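Uncharacterized protein Q99UF4 (Staphylococcus aureus, PDB 3B2N) is probably a LuxR-family response regulator that binds DNA and controls transcription in response to phosphorylation of its CheY-like receiver domain. Local coordinates at residues Asp11-Met14 and Leu15-Ala18; Glu107-Ile110 and Glu111-Val114; Gly61-Gly64 and Leu65-Leu68; Thr84-Arg88 and Pro89-Glu93. All coordinates share one frame; numbering follows the deposited sequence.

Contact 1 (Asp11-Met14 and Leu15-Ala18); sequences DQNM and LRQA
Q12 OE1 accepts from L15 N at 3.2 Å, a weak capping bond that makes Q12 the N-cap of helix 13-26. The Q12 side chain runs extended to get there, and Q12 OE1 also lies 3.3 Å from L15 CB. Backbone bonds continue the first turn: R16 N to Q12 O at 2.9 Å, and Q17 N to N13 O at 2.9 Å.

In one of the two modelled conformers of N13, its amide oxygen faces the R16 guanidinium edge. There R16 NH1 lies 3.0 Å from N13 OD1, and R16 NH2 lies 3.3 Å from the same N13 OD1. The amide and guanidinium planes are then 85° apart. These bonds hold for that conformer and are otherwise doubtful. R16 has CG anti to the backbone N (chi1 -173°) and bends at chi3, which turns its end back toward N13.

Further out, R16 NE forms a salt bridge with D34, and R16 NH1 donates to the backbone O of E10. D11 N donates to D56 OD2. E10, D11 and D56 lie where CheY-like receivers carry their acidic pocket, and D56 is probably the phosphoacceptor. The helix belongs to the beta-alpha-beta unit 4-9, 13-26 and 29-35. The bonds to D34 and E10 probably restrict the rotation of the buried R16 guanidinium, and D34 probably balances most of its charge.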
loop_
_atom_site.group_PDB
_atom_site.type_symbol
_atom_site.label_atom_id
_atom_site.label_comp_id
_atom_site.label_asym_id
_atom_site.label_seq_id
_atom_site.Cartn_x
_atom_site.Cartn_y
_atom_site.Cartn_z
ATOM N N ASP A 11 2.836 9.522 0.017
ATOM C CA ASP A 11 3.548 10.742 0.349
ATOM C C ASP A 11 2.751 11.967 -0.081
ATOM O O ASP A 11 2.714 12.939 0.610
ATOM C CB ASP A 11 4.900 10.757 -0.356
ATOM C CG ASP A 11 5.742 11.948 0.064
ATOM O OD1 ASP A 11 5.952 12.827 -0.767
ATOM O OD2 ASP A 11 6.116 12.059 1.249
ATOM N N GLN A 12 2.052 11.904 -1.209
ATOM C CA GLN A 12 1.495 13.120 -1.707
ATOM C C GLN A 12 0.049 13.235 -1.187
ATOM O O GLN A 12 -0.777 12.347 -1.435
ATOM C CB GLN A 12 1.547 13.117 -3.241
ATOM C CG GLN A 12 0.982 14.379 -3.859
ATOM C CD GLN A 12 0.705 14.140 -5.291
ATOM O OE1 GLN A 12 -0.414 13.798 -5.641
ATOM N NE2 GLN A 12 1.718 14.295 -6.142
ATOM N N ASN A 13 -0.260 14.328 -0.491
ATOM C CA ASN A 13 -1.599 14.537 0.074
ATOM C C ASN A 13 -2.727 14.491 -1.002
ATOM O O ASN A 13 -3.737 13.822 -0.824
ATOM C CB ASN A 13 -1.644 15.875 0.859
ATOM C CG ASN A 13 -0.670 15.928 2.084
ATOM O OD1 ASN A 13 -0.222 14.897 2.632
ATOM N ND2 ASN A 13 -0.365 17.157 2.524
ATOM N N MET A 14 -2.561 15.229 -2.097
ATOM C CA MET A 14 -3.627 15.256 -3.116
ATOM C C MET A 14 -4.011 13.828 -3.571
ATOM O O MET A 14 -5.213 13.456 -3.552
ATOM C CB MET A 14 -3.278 16.169 -4.310
ATOM C CG MET A 14 -4.493 16.392 -5.269
ATOM S SD MET A 14 -4.281 17.572 -6.641
ATOM C CE MET A 14 -4.387 19.102 -5.700
ATOM N N LEU A 15 -3.011 13.020 -3.944
ATOM C CA LEU A 15 -3.294 11.681 -4.430
ATOM C C LEU A 15 -3.796 10.800 -3.272
ATOM O O LEU A 15 -4.725 9.977 -3.454
ATOM C CB LEU A 15 -2.047 11.026 -5.086
ATOM C CG LEU A 15 -2.185 9.535 -5.494
ATOM C CD1 LEU A 15 -3.277 9.427 -6.574
ATOM C CD2 LEU A 15 -0.835 9.080 -6.058
ATOM N N ARG A 16 -3.206 10.973 -2.071
ATOM C CA ARG A 16 -3.600 10.144 -0.969
ATOM C C ARG A 16 -5.134 10.333 -0.655
ATOM O O ARG A 16 -5.867 9.373 -0.512
ATOM C CB ARG A 16 -2.807 10.467 0.303
ATOM C CG ARG A 16 -3.141 9.439 1.411
ATOM C CD ARG A 16 -2.236 9.437 2.641
ATOM N NE ARG A 16 -2.472 10.609 3.463
ATOM C CZ ARG A 16 -1.783 11.744 3.364
ATOM N NH1 ARG A 16 -0.763 11.905 2.461
ATOM N NH2 ARG A 16 -2.107 12.725 4.191
ATOM N N GLN A 17 -5.567 11.573 -0.498
ATOM C CA GLN A 17 -6.971 11.831 -0.233
ATOM C C GLN A 17 -7.842 11.321 -1.382
ATOM O O GLN A 17 -8.929 10.827 -1.147
ATOM C CB GLN A 17 -7.238 13.337 0.014
ATOM C CG GLN A 17 -6.567 13.902 1.286
ATOM C CD GLN A 17 -6.353 12.856 2.413
ATOM O OE1 GLN A 17 -7.323 12.220 2.929
ATOM N NE2 GLN A 17 -5.082 12.683 2.801
ATOM N N ALA A 18 -7.348 11.437 -2.619
ATOM C CA ALA A 18 -8.085 10.912 -3.781
ATOM C C ALA A 18 -8.234 9.391 -3.685
ATOM O O ALA A 18 -9.312 8.834 -3.998
ATOM C CB ALA A 18 -7.407 11.301 -5.121
#

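Contact 2 (Glu107-Ile110 and Glu111-Val114); sequences ERSI and EELV
The first torsions of S109 and E112 turn their side chains to each other's backbone N. S109 OG stands between its own backbone N and carbonyl carbon (chi1 64°), facing the start of the helix. E112 CG lies beside its backbone N (chi1 -65°), and the chain runs extended from there back to S109. Two bonds result. E112 N donates to S109 OG over 3.1 Å, almost straight. S109 N donates to E112 OE1 over 2.9 Å. This donor meets OE1 on the anti side, somewhat out of the carboxylate plane.

R108 NE is a second, weak donor to E112 OE1. The R108 chain bends at chi2 and chi3, and R108 NE comes to 3.4 Å from E112 OE1. This weak hydrogen bond is part of a salt bridge. The carboxylate carbon lies at the guanidinium edge, and the two planes are 65° apart.

The reciprocal pair of S109 and E112 is a capping box, with S109 as the N-cap of helix 110-121, the last helix of the receiver domain. The negative carboxylate beside the first turn would also suit the helix dipole. The helix bonds follow directly: L113 N to S109 O at 2.9 Å, and V114 N to I110 O at 2.7 Å.

On the apolar side, I110 CG2 and V114 CG2 are 4.4 Å apart, a loose contact one turn along the helix. I110 rests on L22 of helix 13-26. L113 packs on M19 of that helix and on I81 and V83 of strand 79-84.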
loop_
_atom_site.group_PDB
_atom_site.type_symbol
_atom_site.label_atom_id
_atom_site.label_comp_id
_atom_site.label_asym_id
_atom_site.label_seq_id
_atom_site.Cartn_x
_atom_site.Cartn_y
_atom_site.Cartn_z
ATOM N N GLU A 107 1.153 5.005 -13.499
ATOM C CA GLU A 107 0.585 4.951 -14.858
ATOM C C GLU A 107 -0.811 4.316 -14.953
ATOM O O GLU A 107 -1.536 4.517 -15.938
ATOM C CB GLU A 107 1.522 4.179 -15.798
ATOM C CG GLU A 107 2.575 5.083 -16.422
ATOM C CD GLU A 107 3.629 4.314 -17.211
ATOM O OE1 GLU A 107 4.579 4.967 -17.686
ATOM O OE2 GLU A 107 3.504 3.069 -17.364
ATOM N N ARG A 108 -1.171 3.543 -13.928
ATOM C CA ARG A 108 -2.450 2.828 -13.838
ATOM C C ARG A 108 -3.439 3.724 -13.163
ATOM O O ARG A 108 -3.044 4.566 -12.349
ATOM C CB ARG A 108 -2.277 1.558 -12.953
ATOM C CG ARG A 108 -1.163 0.595 -13.412
ATOM C CD ARG A 108 -1.631 -0.337 -14.550
ATOM N NE ARG A 108 -1.645 0.373 -15.811
ATOM C CZ ARG A 108 -0.563 0.652 -16.549
ATOM N NH1 ARG A 108 -0.725 1.320 -17.693
ATOM N NH2 ARG A 108 0.673 0.284 -16.155
ATOM N N SER A 109 -4.724 3.537 -13.461
ATOM C CA SER A 109 -5.786 4.265 -12.767
ATOM C C SER A 109 -6.114 3.623 -11.423
ATOM O O SER A 109 -5.708 2.488 -11.153
ATOM C CB SER A 109 -7.060 4.239 -13.614
ATOM O OG SER A 109 -7.527 2.898 -13.748
ATOM N N ILE A 110 -6.886 4.336 -10.593
ATOM C CA ILE A 110 -7.404 3.788 -9.334
ATOM C C ILE A 110 -8.334 2.564 -9.595
ATOM O O ILE A 110 -8.262 1.552 -8.877
ATOM C CB ILE A 110 -8.014 4.915 -8.396
ATOM C CG1 ILE A 110 -6.849 5.757 -7.834
ATOM C CG2 ILE A 110 -8.913 4.289 -7.259
ATOM C CD1 ILE A 110 -7.222 6.997 -7.010
ATOM N N GLU A 111 -9.106 2.620 -10.660
ATOM C CA GLU A 111 -9.910 1.459 -11.142
ATOM C C GLU A 111 -9.046 0.218 -11.347
ATOM O O GLU A 111 -9.398 -0.868 -10.890
ATOM C CB GLU A 111 -10.563 1.738 -12.509
ATOM C CG GLU A 111 -11.650 2.759 -12.526
ATOM C CD GLU A 111 -11.154 4.224 -12.651
ATOM O OE1 GLU A 111 -10.050 4.609 -12.135
ATOM O OE2 GLU A 111 -11.914 5.005 -13.282
ATOM N N GLU A 112 -7.929 0.364 -12.073
ATOM C CA GLU A 112 -6.961 -0.763 -12.233
ATOM C C GLU A 112 -6.338 -1.183 -10.888
ATOM O O GLU A 112 -6.179 -2.363 -10.575
ATOM C CB GLU A 112 -5.905 -0.370 -13.261
ATOM C CG GLU A 112 -6.544 -0.200 -14.670
ATOM C CD GLU A 112 -5.628 0.443 -15.716
ATOM O OE1 GLU A 112 -4.838 1.347 -15.382
ATOM O OE2 GLU A 112 -5.710 0.042 -16.899
ATOM N N LEU A 113 -6.034 -0.197 -10.058
ATOM C CA LEU A 113 -5.499 -0.526 -8.750
ATOM C C LEU A 113 -6.516 -1.364 -7.947
ATOM O O LEU A 113 -6.147 -2.362 -7.330
ATOM C CB LEU A 113 -5.060 0.756 -8.011
ATOM C CG LEU A 113 -4.797 0.622 -6.514
ATOM C CD1 LEU A 113 -3.615 -0.258 -6.330
ATOM C CD2 LEU A 113 -4.596 1.981 -5.840
ATOM N N VAL A 114 -7.792 -0.973 -7.975
ATOM C CA VAL A 114 -8.858 -1.743 -7.316
ATOM C C VAL A 114 -8.953 -3.173 -7.882
ATOM O O VAL A 114 -9.004 -4.120 -7.123
ATOM C CB VAL A 114 -10.250 -1.000 -7.334
ATOM C CG1 VAL A 114 -11.424 -1.966 -7.058
ATOM C CG2 VAL A 114 -10.239 0.235 -6.352
#

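Contact 3 (Gly61-Gly64 and Leu65-Leu68); sequences GMTG and LEVL
E66 OE1 accepts the backbone N-H of T63 at 2.9 Å, using its anti lone pair, the one away from the other oxygen. T63 OG1 also approaches E66 OE1, at 3.4 Å, a weak and unsettled bond. In return E66 N donates to T63 OG1 at 3.0 Å, nearly straight at 173°. The reciprocal bonds make a capping box at the start of helix 64-73, with T63 as the N-cap. T63 OG1 sits between its backbone N and carbonyl carbon (chi1 67°), which turns it toward E66 N. The two side chains cross at a slant, and E66 CG passes 3.4 Å from T63 OG1.

Behind the cap, V67 N bonds to T63 O and L68 N to G64 O, which carries the chain into regular helix. G64 is buried in this first turn and also makes a backbone bond with I57.

The helix is flanked on both sides in the CheY-like fold. V67, and M62 just before the helix, rest on M42 of helix 38-48. L65 reaches strand 79-84 at I82 and helix 89-97 at Y91, K94 and A95.

M62 bends at chi3, and M62 CE comes to 3.5 Å from E66 O. M62 CB touches V67 CG2 at 3.8 Å.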
loop_
_atom_site.group_PDB
_atom_site.type_symbol
_atom_site.label_atom_id
_atom_site.label_comp_id
_atom_site.label_asym_id
_atom_site.label_seq_id
_atom_site.Cartn_x
_atom_site.Cartn_y
_atom_site.Cartn_z
ATOM N N GLY A 61 10.289 8.734 7.516
ATOM C CA GLY A 61 10.104 7.768 8.608
ATOM C C GLY A 61 10.555 6.362 8.215
ATOM O O GLY A 61 11.570 5.881 8.713
ATOM N N MET A 62 9.796 5.728 7.323
ATOM C CA MET A 62 10.116 4.431 6.727
ATOM C C MET A 62 9.585 4.482 5.299
ATOM O O MET A 62 8.488 4.984 5.077
ATOM C CB MET A 62 9.396 3.281 7.479
ATOM C CG MET A 62 10.050 2.891 8.867
ATOM S SD MET A 62 9.085 1.634 9.806
ATOM C CE MET A 62 9.528 0.150 8.908
ATOM N N THR A 63 10.362 3.982 4.330
ATOM C CA THR A 63 9.908 3.848 2.961
ATOM C C THR A 63 8.922 2.715 2.965
ATOM O O THR A 63 8.871 1.920 3.932
ATOM C CB THR A 63 11.068 3.462 2.008
ATOM O OG1 THR A 63 11.509 2.136 2.327
ATOM C CG2 THR A 63 12.296 4.503 2.114
ATOM N N GLY A 64 8.131 2.623 1.901
ATOM C CA GLY A 64 7.185 1.516 1.730
ATOM C C GLY A 64 7.873 0.159 1.705
ATOM O O GLY A 64 7.320 -0.861 2.189
ATOM N N LEU A 65 9.091 0.138 1.160
ATOM C CA LEU A 65 9.879 -1.085 1.100
ATOM C C LEU A 65 10.359 -1.550 2.480
ATOM O O LEU A 65 10.350 -2.746 2.758
ATOM C CB LEU A 65 11.064 -0.918 0.129
ATOM C CG LEU A 65 10.813 -0.704 -1.391
ATOM C CD1 LEU A 65 12.121 -0.254 -2.137
ATOM C CD2 LEU A 65 10.184 -1.956 -2.065
ATOM N N GLU A 66 10.805 -0.625 3.327
ATOM C CA GLU A 66 11.073 -0.946 4.740
ATOM C C GLU A 66 9.807 -1.399 5.517
ATOM O O GLU A 66 9.866 -2.280 6.352
ATOM C CB GLU A 66 11.705 0.253 5.431
ATOM C CG GLU A 66 13.063 0.590 4.862
ATOM C CD GLU A 66 13.590 1.930 5.316
ATOM O OE1 GLU A 66 12.843 2.945 5.387
ATOM O OE2 GLU A 66 14.806 1.971 5.591
ATOM N N VAL A 67 8.672 -0.765 5.260
ATOM C CA VAL A 67 7.414 -1.204 5.876
ATOM C C VAL A 67 7.078 -2.641 5.383
ATOM O O VAL A 67 6.765 -3.508 6.178
ATOM C CB VAL A 67 6.254 -0.238 5.558
ATOM C CG1 VAL A 67 4.891 -0.792 6.060
ATOM C CG2 VAL A 67 6.517 1.168 6.183
ATOM N N LEU A 68 7.143 -2.879 4.073
ATOM C CA LEU A 68 6.919 -4.225 3.526
ATOM C C LEU A 68 7.861 -5.225 4.189
ATOM O O LEU A 68 7.421 -6.284 4.662
ATOM C CB LEU A 68 7.120 -4.222 1.993
ATOM C CG LEU A 68 7.365 -5.582 1.294
ATOM C CD1 LEU A 68 6.116 -6.463 1.401
ATOM C CD2 LEU A 68 7.683 -5.344 -0.161
#

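Contact 4 (Thr84-Arg88 and Pro89-Glu93); sequences TTFKR and PGYFE
F86 packs on Y91 from CB outward. F86 CB lies 3.8 Å from Y91 CD2. F86 CG is near Y91 CE2. F86 CD1 goes deepest: it stands over the centre of one face of the Y91 ring, 3.4 Å above the plane. Further on, F86 CE1 is 3.8 Å from Y91 CZ and close to the hydroxyl oxygen. The pair is oblique, with ring centroids 4.7 Å apart and planes at 38°.

R88 runs beside Y91, pointing the same way. R88 CB lies in the plane of the Y91 ring, 3.5 Å from Y91 CD2 at the edge. The chain bends at chi2 and chi3, and R88 NH1 comes to 3.4 Å from Y91 CE2. That atom meets the edge of the guanidinium, whose plane is steep to the ring, at 82°.

Y91 N makes a weak bond to R88 O. Before the turn, T84 OG1 accepts from F86 N at 3.0 Å. This ST turn shapes the chain as it leaves strand 79-84. T84 and Y103 probably match the switch Thr/Ser and the switch aromatic of CheY-like receivers. Y91 lies on helix 89-97, next to Y103 of strand 102-105 and to I57, while F86 touches E58. The neighbouring F92 sets its ring edge-to-face with Y103.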
loop_
_atom_site.group_PDB
_atom_site.type_symbol
_atom_site.label_atom_id
_atom_site.label_comp_id
_atom_site.label_asym_id
_atom_site.label_seq_id
_atom_site.Cartn_x
_atom_site.Cartn_y
_atom_site.Cartn_z
ATOM N N THR A 84 3.674 3.289 -6.917
ATOM C CA THR A 84 4.754 4.268 -7.015
ATOM C C THR A 84 4.846 4.881 -8.408
ATOM O O THR A 84 4.400 4.266 -9.385
ATOM C CB THR A 84 6.137 3.604 -6.657
ATOM O OG1 THR A 84 7.172 4.599 -6.601
ATOM C CG2 THR A 84 6.514 2.492 -7.705
ATOM N N THR A 85 5.435 6.078 -8.511
ATOM C CA THR A 85 5.900 6.592 -9.817
ATOM C C THR A 85 7.202 5.925 -10.328
ATOM O O THR A 85 7.504 5.989 -11.516
ATOM C CB THR A 85 6.141 8.104 -9.783
ATOM O OG1 THR A 85 7.126 8.383 -8.779
ATOM C CG2 THR A 85 4.902 8.829 -9.397
ATOM N N PHE A 86 7.968 5.271 -9.460
ATOM C CA PHE A 86 9.333 4.880 -9.873
ATOM C C PHE A 86 9.401 3.753 -10.898
ATOM O O PHE A 86 9.015 2.594 -10.616
ATOM C CB PHE A 86 10.252 4.543 -8.678
ATOM C CG PHE A 86 10.450 5.687 -7.708
ATOM C CD1 PHE A 86 10.823 5.434 -6.380
ATOM C CD2 PHE A 86 10.256 7.010 -8.113
ATOM C CE1 PHE A 86 11.006 6.486 -5.481
ATOM C CE2 PHE A 86 10.421 8.061 -7.214
ATOM C CZ PHE A 86 10.789 7.805 -5.904
ATOM N N LYS A 87 9.923 4.095 -12.071
ATOM C CA LYS A 87 10.221 3.109 -13.088
ATOM C C LYS A 87 11.585 2.423 -12.852
ATOM O O LYS A 87 11.796 1.316 -13.357
ATOM C CB LYS A 87 10.167 3.744 -14.474
ATOM C CG LYS A 87 8.776 4.164 -14.911
ATOM C CD LYS A 87 7.975 2.972 -15.404
ATOM C CE LYS A 87 8.352 2.551 -16.822
ATOM N NZ LYS A 87 7.912 3.574 -17.814
ATOM N N ARG A 88 12.495 3.062 -12.100
ATOM C CA ARG A 88 13.803 2.441 -11.745
ATOM C C ARG A 88 13.737 0.945 -11.421
ATOM O O ARG A 88 12.960 0.532 -10.548
ATOM C CB ARG A 88 14.505 3.174 -10.589
ATOM C CG ARG A 88 15.813 3.904 -10.999
ATOM C CD ARG A 88 15.838 5.373 -10.523
ATOM N NE ARG A 88 14.804 6.192 -11.184
ATOM C CZ ARG A 88 13.543 6.344 -10.756
ATOM N NH1 ARG A 88 13.126 5.744 -9.647
ATOM N NH2 ARG A 88 12.696 7.099 -11.447
ATOM N N PRO A 89 14.572 0.133 -12.121
ATOM C CA PRO A 89 14.658 -1.331 -11.958
ATOM C C PRO A 89 14.962 -1.784 -10.513
ATOM O O PRO A 89 14.442 -2.815 -10.071
ATOM C CB PRO A 89 15.834 -1.709 -12.885
ATOM C CG PRO A 89 16.641 -0.409 -13.055
ATOM C CD PRO A 89 15.544 0.615 -13.128
ATOM N N GLY A 90 15.796 -1.018 -9.799
ATOM C CA GLY A 90 16.182 -1.334 -8.424
ATOM C C GLY A 90 15.001 -1.482 -7.475
ATOM O O GLY A 90 14.987 -2.392 -6.634
ATOM N N TYR A 91 14.002 -0.603 -7.614
ATOM C CA TYR A 91 12.870 -0.586 -6.696
ATOM C C TYR A 91 11.947 -1.783 -6.884
ATOM O O TYR A 91 11.406 -2.322 -5.924
ATOM C CB TYR A 91 12.061 0.701 -6.837
ATOM C CG TYR A 91 12.776 1.943 -6.375
ATOM C CD1 TYR A 91 12.890 2.244 -5.022
ATOM C CD2 TYR A 91 13.337 2.828 -7.297
ATOM C CE1 TYR A 91 13.545 3.395 -4.581
ATOM C CE2 TYR A 91 14.003 3.987 -6.873
ATOM C CZ TYR A 91 14.092 4.264 -5.509
ATOM O OH TYR A 91 14.736 5.412 -5.099
ATOM N N PHE A 92 11.728 -2.171 -8.128
ATOM C CA PHE A 92 10.875 -3.285 -8.376
ATOM C C PHE A 92 11.540 -4.592 -7.867
ATOM O O PHE A 92 10.881 -5.460 -7.304
ATOM C CB PHE A 92 10.591 -3.388 -9.872
ATOM C CG PHE A 92 9.732 -4.555 -10.234
ATOM C CD1 PHE A 92 8.459 -4.684 -9.708
ATOM C CD2 PHE A 92 10.213 -5.554 -11.059
ATOM C CE1 PHE A 92 7.639 -5.761 -10.032
ATOM C CE2 PHE A 92 9.404 -6.652 -11.380
ATOM C CZ PHE A 92 8.103 -6.735 -10.864
ATOM N N GLU A 93 12.836 -4.721 -8.079
ATOM C CA GLU A 93 13.532 -5.894 -7.595
ATOM C C GLU A 93 13.498 -5.947 -6.063
ATOM O O GLU A 93 13.379 -7.037 -5.498
ATOM C CB GLU A 93 14.991 -5.913 -8.101
ATOM C CG GLU A 93 15.104 -5.848 -9.595
ATOM C CD GLU A 93 16.508 -5.455 -10.072
ATOM O OE1 GLU A 93 16.617 -5.028 -11.249
ATOM O OE2 GLU A 93 17.507 -5.581 -9.304
#

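How the contacts relate
All four contacts lie at or near the start of a helix in one receiver domain. Contact 1 (D11 N to D56) and contact 4 (T84) probably border the acidic pocket around D56, the likely phosphorylation site. Contact 3 touches contact 4: L65 CD1 packs on Y91 CD1 at 3.9 Å, with centres about 14 Å apart. Contact 4 is joined to contact 2 by a long, weak ion pair between K87 NZ and E107 OE1 at 3.6 Å. Contact 2 touches contact 1 through I110 CD1, 4.1 Å from A18 O. Contacts 2 and 3 lie on opposite sides of the chain centre. The bound sodium ion, at K24 and G27, is about 8 Å from the V114 side chain.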